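Local coordinates for protein acyl-CoA thioester hydrolase ybgC (PDB 3GRH) that is an outer-membrane lipoprotein of the pectinesterase family, a putative thioesterase that neither binds pectin nor has pectinesterase activity, at residues A312-S315 and N316-Y319; P38-A42 and K43-N47; T268-N272 and S273-G277. One frame throughout, in Å; residues are numbered along the deposited sequence.

Contact 1 of 3, residues A312-S315 and N316-Y319; sequences ATLS and NIYY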
loop_
_atom_site.group_PDB
_atom_site.type_symbol
_atom_site.label_atom_id
_atom_site.label_comp_id
_atom_site.label_asym_id
_atom_site.label_seq_id
_atom_site.Cartn_x
_atom_site.Cartn_y
_atom_site.Cartn_z
ATOM N N ALA A 312 5.488 -2.844 8.617
ATOM C CA ALA A 312 5.345 -2.759 10.052
ATOM C C ALA A 312 4.758 -4.065 10.629
ATOM O O ALA A 312 4.042 -4.077 11.642
ATOM C CB ALA A 312 4.471 -1.562 10.464
ATOM N N THR A 313 4.990 -5.164 9.959
ATOM C CA THR A 313 4.435 -6.432 10.266
ATOM C C THR A 313 4.803 -6.847 11.723
ATOM O O THR A 313 5.978 -6.790 12.153
ATOM C CB THR A 313 5.030 -7.449 9.346
ATOM O OG1 THR A 313 5.148 -6.899 8.020
ATOM C CG2 THR A 313 4.180 -8.797 9.328
ATOM N N LEU A 314 3.828 -7.388 12.446
ATOM C CA LEU A 314 4.035 -7.810 13.795
ATOM C C LEU A 314 4.967 -9.022 13.776
ATOM O O LEU A 314 4.915 -9.839 12.886
ATOM C CB LEU A 314 2.708 -8.225 14.443
ATOM C CG LEU A 314 1.843 -7.029 14.724
ATOM C CD1 LEU A 314 0.403 -7.489 14.989
ATOM C CD2 LEU A 314 2.419 -6.242 15.864
ATOM N N SER A 315 5.810 -9.142 14.799
ATOM C CA SER A 315 6.855 -10.186 14.743
ATOM C C SER A 315 6.309 -11.592 14.863
ATOM O O SER A 315 6.966 -12.542 14.395
ATOM C CB SER A 315 7.884 -10.020 15.859
ATOM O OG SER A 315 8.629 -8.825 15.760
ATOM N N ASN A 316 5.097 -11.772 15.411
ATOM C CA ASN A 316 4.425 -13.054 15.481
ATOM C C ASN A 316 3.633 -13.442 14.243
ATOM O O ASN A 316 3.067 -14.548 14.163
ATOM C CB ASN A 316 3.476 -13.140 16.680
ATOM C CG ASN A 316 2.390 -12.066 16.647
ATOM O OD1 ASN A 316 2.709 -10.910 16.737
ATOM N ND2 ASN A 316 1.104 -12.458 16.457
ATOM N N ILE A 317 3.523 -12.520 13.307
ATOM C CA ILE A 317 2.742 -12.661 12.044
ATOM C C ILE A 317 3.720 -12.922 10.932
ATOM O O ILE A 317 4.768 -12.272 10.822
ATOM C CB ILE A 317 1.884 -11.406 11.752
ATOM C CG1 ILE A 317 0.842 -11.278 12.862
ATOM C CG2 ILE A 317 1.350 -11.368 10.328
ATOM C CD1 ILE A 317 -0.208 -12.398 12.886
ATOM N N TYR A 318 3.425 -13.916 10.095
ATOM C CA TYR A 318 4.424 -14.354 9.144
ATOM C C TYR A 318 4.394 -13.643 7.814
ATOM O O TYR A 318 5.342 -13.697 7.048
ATOM C CB TYR A 318 4.287 -15.858 8.916
ATOM C CG TYR A 318 4.658 -16.727 10.090
ATOM C CD1 TYR A 318 5.195 -16.202 11.236
ATOM C CD2 TYR A 318 4.465 -18.078 10.015
ATOM C CE1 TYR A 318 5.515 -17.023 12.357
ATOM C CE2 TYR A 318 4.787 -18.918 11.093
ATOM C CZ TYR A 318 5.317 -18.393 12.241
ATOM O OH TYR A 318 5.623 -19.258 13.311
ATOM N N TYR A 319 3.307 -12.933 7.535
ATOM C CA TYR A 319 3.068 -12.408 6.193
ATOM C C TYR A 319 2.813 -10.980 6.250
ATOM O O TYR A 319 1.862 -10.532 6.923
ATOM C CB TYR A 319 1.909 -13.150 5.485
ATOM C CG TYR A 319 2.212 -14.576 5.313
ATOM C CD1 TYR A 319 3.136 -14.937 4.399
ATOM C CD2 TYR A 319 1.732 -15.563 6.140
ATOM C CE1 TYR A 319 3.529 -16.204 4.245
ATOM C CE2 TYR A 319 2.183 -16.890 5.995
ATOM C CZ TYR A 319 3.089 -17.179 5.030
ATOM O OH TYR A 319 3.556 -18.460 4.786
#
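L314 and I317 meet across a type I beta turn whose two inner residues are S315 and N316. The turn is established by one backbone bond, from I317 N to L314 O, 3.1 Å long with an N-H...O angle of 156°. Its donor stands well above the plane of the L314 carbonyl, 57° out of it, so no lone pair is met head-on. The same oxygen receives a weak bond from R403, which also grips I317 O.

The tightly packed part lies at the base of the turn. L314 CB comes within 3.9 Å of I317 CG1, the branch of the isoleucine that leads on to CD1. The other branch, CG2, is anti to the I317 backbone N and turns toward T313, whose CG2 is 4.0 Å away. That threonine methyl also lies 3.8 Å from both I317 O and Y319 O, touching them through its apolar end. T313 OG1 leaves on another branch and takes a bond from the backbone N of Q351. T313 and L314 are both buried, in contrast to N316.

The outer side is looser. N316 is exposed, and its CG sits between its own backbone N and carbonyl carbon (chi1 59°), a torsion that folds the amide back over the turn until OD1 is 3.5 Å from L314 CB. This is a contact without a bond; OD1 has a weak hydrogen bond to N347 instead. S315 is partly exposed, its CB directed away from N316-Y319, and it touches the loop at N347 and N349.

The whole is a type I beta turn within the loop from strand 307-311 to strand 321-324 of the right-handed parallel beta-helix, the pectinesterase fold.

Contact 2 of 3, residues P38-A42 and K43-N47; sequences PILSA and KEAQN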
loop_
_atom_site.group_PDB
_atom_site.type_symbol
_atom_site.label_atom_id
_atom_site.label_comp_id
_atom_site.label_asym_id
_atom_site.label_seq_id
_atom_site.Cartn_x
_atom_site.Cartn_y
_atom_site.Cartn_z
ATOM N N PRO A 38 19.655 -11.045 1.328
ATOM C CA PRO A 38 19.356 -12.444 1.413
ATOM C C PRO A 38 18.389 -12.913 0.325
ATOM O O PRO A 38 17.439 -12.207 -0.000
ATOM C CB PRO A 38 18.683 -12.601 2.780
ATOM C CG PRO A 38 18.611 -11.308 3.368
ATOM C CD PRO A 38 19.128 -10.256 2.460
ATOM N N ILE A 39 18.653 -14.109 -0.170
ATOM C CA ILE A 39 17.966 -14.696 -1.287
ATOM C C ILE A 39 17.410 -16.017 -0.828
ATOM O O ILE A 39 18.114 -16.816 -0.309
ATOM C CB ILE A 39 18.872 -14.920 -2.517
ATOM C CG1 ILE A 39 19.528 -13.602 -2.994
ATOM C CG2 ILE A 39 18.096 -15.570 -3.657
ATOM C CD1 ILE A 39 18.612 -12.479 -3.421
ATOM N N LEU A 40 16.125 -16.219 -1.035
ATOM C CA LEU A 40 15.425 -17.457 -0.676
ATOM C C LEU A 40 15.739 -18.599 -1.606
ATOM O O LEU A 40 16.020 -18.438 -2.791
ATOM C CB LEU A 40 13.900 -17.239 -0.757
ATOM C CG LEU A 40 13.279 -16.228 0.158
ATOM C CD1 LEU A 40 11.768 -16.075 -0.081
ATOM C CD2 LEU A 40 13.636 -16.590 1.602
ATOM N N SER A 41 15.805 -19.798 -1.022
ATOM C CA SER A 41 15.820 -21.018 -1.801
ATOM C C SER A 41 14.463 -21.320 -2.372
ATOM O O SER A 41 13.478 -20.800 -1.938
ATOM C CB SER A 41 16.242 -22.237 -0.966
ATOM O OG SER A 41 15.236 -22.633 -0.033
ATOM N N ALA A 42 14.404 -22.194 -3.360
ATOM C CA ALA A 42 13.110 -22.590 -3.926
ATOM C C ALA A 42 12.160 -23.149 -2.902
ATOM O O ALA A 42 10.938 -22.813 -2.902
ATOM C CB ALA A 42 13.310 -23.611 -5.049
ATOM N N LYS A 43 12.706 -23.949 -1.997
ATOM C CA LYS A 43 11.904 -24.538 -0.942
ATOM C C LYS A 43 11.355 -23.497 -0.021
ATOM O O LYS A 43 10.180 -23.539 0.363
ATOM C CB LYS A 43 12.695 -25.615 -0.188
ATOM C CG LYS A 43 11.811 -26.329 0.886
ATOM C CD LYS A 43 10.639 -27.082 0.251
ATOM C CE LYS A 43 10.096 -28.221 1.158
ATOM N NZ LYS A 43 9.914 -27.747 2.583
ATOM N N GLU A 44 12.206 -22.574 0.377
ATOM C CA GLU A 44 11.694 -21.485 1.210
ATOM C C GLU A 44 10.647 -20.690 0.459
ATOM O O GLU A 44 9.686 -20.210 1.081
ATOM C CB GLU A 44 12.836 -20.569 1.601
ATOM C CG GLU A 44 13.750 -21.169 2.672
ATOM C CD GLU A 44 15.123 -20.471 2.836
ATOM O OE1 GLU A 44 15.677 -19.915 1.885
ATOM O OE2 GLU A 44 15.699 -20.537 3.945
ATOM N N ALA A 45 10.835 -20.446 -0.836
ATOM C CA ALA A 45 9.947 -19.507 -1.524
ATOM C C ALA A 45 8.572 -20.102 -1.706
ATOM O O ALA A 45 7.622 -19.372 -1.980
ATOM C CB ALA A 45 10.504 -19.127 -2.923
ATOM N N GLN A 46 8.402 -21.409 -1.562
ATOM C CA GLN A 46 7.062 -21.990 -1.682
ATOM C C GLN A 46 6.083 -21.485 -0.605
ATOM O O GLN A 46 4.861 -21.535 -0.792
ATOM C CB GLN A 46 7.128 -23.509 -1.581
ATOM C CG GLN A 46 7.964 -24.181 -2.583
ATOM C CD GLN A 46 7.967 -25.676 -2.368
ATOM O OE1 GLN A 46 8.982 -26.346 -2.551
ATOM N NE2 GLN A 46 6.821 -26.205 -1.938
ATOM N N ASN A 47 6.598 -21.031 0.499
ATOM C CA ASN A 47 5.742 -20.474 1.574
ATOM C C ASN A 47 5.330 -19.043 1.303
ATOM O O ASN A 47 4.619 -18.485 2.143
ATOM C CB ASN A 47 6.451 -20.487 2.900
ATOM C CG ASN A 47 6.362 -21.827 3.604
ATOM O OD1 ASN A 47 5.587 -22.727 3.212
ATOM N ND2 ASN A 47 7.163 -21.979 4.649
#
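Two torsions bring S41 and E44 together: S41 OG lies between its own backbone N and carbonyl carbon (chi1 72°), while E44 CG is anti to the glutamate's carbonyl carbon (chi1 -74°) and the chain runs extended beyond it. The hydroxyl thereby faces the first turn of the helix, and the carboxylate reaches back three residues to the backbone N of S41. E44 N donates to S41 OG at 3.1 Å in a nearly straight bond. In return S41 N donates to E44 OE1 at 2.9 Å, almost straight at 173°, using the anti lone pair of that oxygen. S41 OG also lies 3.4 Å from E44 OE1, at best a weak interaction.

This reciprocal pair is a capping box: S41 is the N-cap of helix 42-45, and its side chain occupies an amide of the first turn while the glutamate occupies the amide of the cap. The helical pattern then starts with A45 N to S41 O, 2.9 Å, with the donor nearly in line with the C=O bond. From Q46 N to A42 O the bond is weak and bent.

E44 OE1 has a second partner, a salt bridge to R394, whose guanidinium also binds I39 O; the arginine's positive charge is likely to favour the ionised carboxylate. With an alanine here in place of E44, S41 N is likely to lose its acceptor and R394 this counter-charge.

Next to the box, L40 is buried. Its CD2 passes obliquely by the glutamate, 4.1 Å from E44 CB, and its CD1 lies 4.1 Å from A45 CA. L40 continues onto F48 and L396, whereas A45 and A42 touch Y407 of strand 403-407.

Contact 3 of 3, residues T268-N272 and S273-G277; sequences TLVTN and SYIEG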
loop_
_atom_site.group_PDB
_atom_site.type_symbol
_atom_site.label_atom_id
_atom_site.label_comp_id
_atom_site.label_asym_id
_atom_site.label_seq_id
_atom_site.Cartn_x
_atom_site.Cartn_y
_atom_site.Cartn_z
ATOM N N THR A 268 -5.052 -7.462 1.343
ATOM C CA THR A 268 -5.231 -6.573 0.176
ATOM C C THR A 268 -4.537 -7.147 -1.031
ATOM O O THR A 268 -3.390 -7.578 -0.931
ATOM C CB THR A 268 -4.644 -5.157 0.537
ATOM O OG1 THR A 268 -5.252 -4.698 1.769
ATOM C CG2 THR A 268 -4.882 -4.143 -0.525
ATOM N N LEU A 269 -5.169 -7.045 -2.195
ATOM C CA LEU A 269 -4.560 -7.437 -3.468
ATOM C C LEU A 269 -4.473 -6.208 -4.350
ATOM O O LEU A 269 -5.526 -5.610 -4.650
ATOM C CB LEU A 269 -5.418 -8.503 -4.185
ATOM C CG LEU A 269 -4.897 -8.915 -5.553
ATOM C CD1 LEU A 269 -3.544 -9.540 -5.393
ATOM C CD2 LEU A 269 -5.904 -9.805 -6.162
ATOM N N VAL A 270 -3.280 -5.856 -4.792
ATOM C CA VAL A 270 -3.071 -4.698 -5.704
ATOM C C VAL A 270 -2.517 -5.280 -7.006
ATOM O O VAL A 270 -1.493 -5.982 -6.995
ATOM C CB VAL A 270 -2.036 -3.727 -5.119
ATOM C CG1 VAL A 270 -1.751 -2.515 -6.103
ATOM C CG2 VAL A 270 -2.454 -3.235 -3.744
ATOM N N THR A 271 -3.244 -5.117 -8.101
ATOM C CA THR A 271 -2.856 -5.639 -9.377
ATOM C C THR A 271 -2.789 -4.564 -10.465
ATOM O O THR A 271 -3.612 -3.602 -10.464
ATOM C CB THR A 271 -3.845 -6.713 -9.857
ATOM O OG1 THR A 271 -5.208 -6.221 -9.848
ATOM C CG2 THR A 271 -3.774 -7.959 -8.917
ATOM N N ASN A 272 -1.826 -4.705 -11.387
ATOM C CA ASN A 272 -1.872 -3.927 -12.603
ATOM C C ASN A 272 -1.827 -2.427 -12.330
ATOM O O ASN A 272 -2.421 -1.682 -13.060
ATOM C CB ASN A 272 -3.081 -4.267 -13.443
ATOM C CG ASN A 272 -3.181 -5.691 -13.734
ATOM O OD1 ASN A 272 -4.270 -6.366 -13.610
ATOM N ND2 ASN A 272 -2.084 -6.202 -14.133
ATOM N N SER A 273 -1.142 -2.035 -11.269
ATOM C CA SER A 273 -1.170 -0.649 -10.774
ATOM C C SER A 273 0.190 0.036 -10.871
ATOM O O SER A 273 1.155 -0.572 -11.305
ATOM C CB SER A 273 -1.733 -0.567 -9.384
ATOM O OG SER A 273 -3.135 -0.960 -9.348
ATOM N N TYR A 274 0.192 1.321 -10.578
ATOM C CA TYR A 274 1.399 2.124 -10.646
ATOM C C TYR A 274 1.466 2.885 -9.376
ATOM O O TYR A 274 0.528 3.573 -9.062
ATOM C CB TYR A 274 1.351 3.045 -11.819
ATOM C CG TYR A 274 2.479 4.034 -11.890
ATOM C CD1 TYR A 274 3.691 3.677 -12.368
ATOM C CD2 TYR A 274 2.321 5.302 -11.445
ATOM C CE1 TYR A 274 4.739 4.559 -12.398
ATOM C CE2 TYR A 274 3.360 6.203 -11.537
ATOM C CZ TYR A 274 4.549 5.805 -11.960
ATOM O OH TYR A 274 5.645 6.687 -12.067
ATOM N N ILE A 275 2.588 2.803 -8.650
ATOM C CA ILE A 275 2.733 3.481 -7.350
ATOM C C ILE A 275 4.042 4.251 -7.361
ATOM O O ILE A 275 5.062 3.715 -7.764
ATOM C CB ILE A 275 2.734 2.448 -6.214
ATOM C CG1 ILE A 275 1.483 1.629 -6.297
ATOM C CG2 ILE A 275 2.843 3.205 -4.854
ATOM C CD1 ILE A 275 1.366 0.566 -5.152
ATOM N N GLU A 276 3.958 5.539 -7.070
ATOM C CA GLU A 276 5.126 6.457 -7.188
ATOM C C GLU A 276 5.346 7.117 -5.833
ATOM O O GLU A 276 4.406 7.462 -5.132
ATOM C CB GLU A 276 4.772 7.527 -8.206
ATOM C CG GLU A 276 5.824 8.539 -8.515
ATOM C CD GLU A 276 5.423 9.404 -9.682
ATOM O OE1 GLU A 276 5.328 8.894 -10.849
ATOM O OE2 GLU A 276 5.251 10.641 -9.456
ATOM N N GLY A 277 6.600 7.278 -5.467
ATOM C CA GLY A 277 6.958 8.040 -4.300
ATOM C C GLY A 277 8.447 8.092 -4.134
ATOM O O GLY A 277 9.196 7.839 -5.068
#
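S273, N272 and V270 carry most of this contact, with S273 and V270 on either side of the bend made by N272. S273 OG donates to T271 O at 2.9 Å, coming from above the carbonyl plane (54° out of it). The serine's first torsion sets OG anti to its own carbonyl carbon and beside its backbone N, from where it can reach back across N272. The same buried hydroxyl accepts from the backbone N of V240, so it is bonded on two counts.

V270 CG1, anti to the V270 backbone N, lies 3.8 Å from S273 CB. The same methyl is 4.5 Å from I275 CD1, a looser contact; V270 and I275 both also rest on F290 of strand 287-291.

N272 has phi/psi of 61°/32°, the left-handed region, which lets the chain turn sharply between strands. N272 is exposed, and although its CB lies against the S273 backbone N, it is directed away from S273-G277; its OD1, like T271 OG1, is bonded to N238 ND2. Strands 267-271 and 274-277 belong to different faces of the solenoid, so this is a tight corner of the parallel beta-helix characteristic of the pectinesterase family.

In the fold
From the N terminus the three contacts come in series, contact 2 first, then contact 3, then contact 1; none nests within or crosses another. Contact 2 closes the short loop from strand 37-38 into helix 42-45, setting the N-terminal segment against strand 403-407, close to the C terminus in sequence. Contact 3 closes the bend between strands 267-271 and 274-277, nearer the chain's centre. Contact 1 turns the loop between strands 307-311 and 321-324. Contacts 1 and 2 touch directly: Y319 OH and N47 O, 2.8 Å apart, probably share a hydrogen bond. Contact 3 touches neither, its nearest atoms lying about 9 Å from contact 1 and about 14 Å from contact 2.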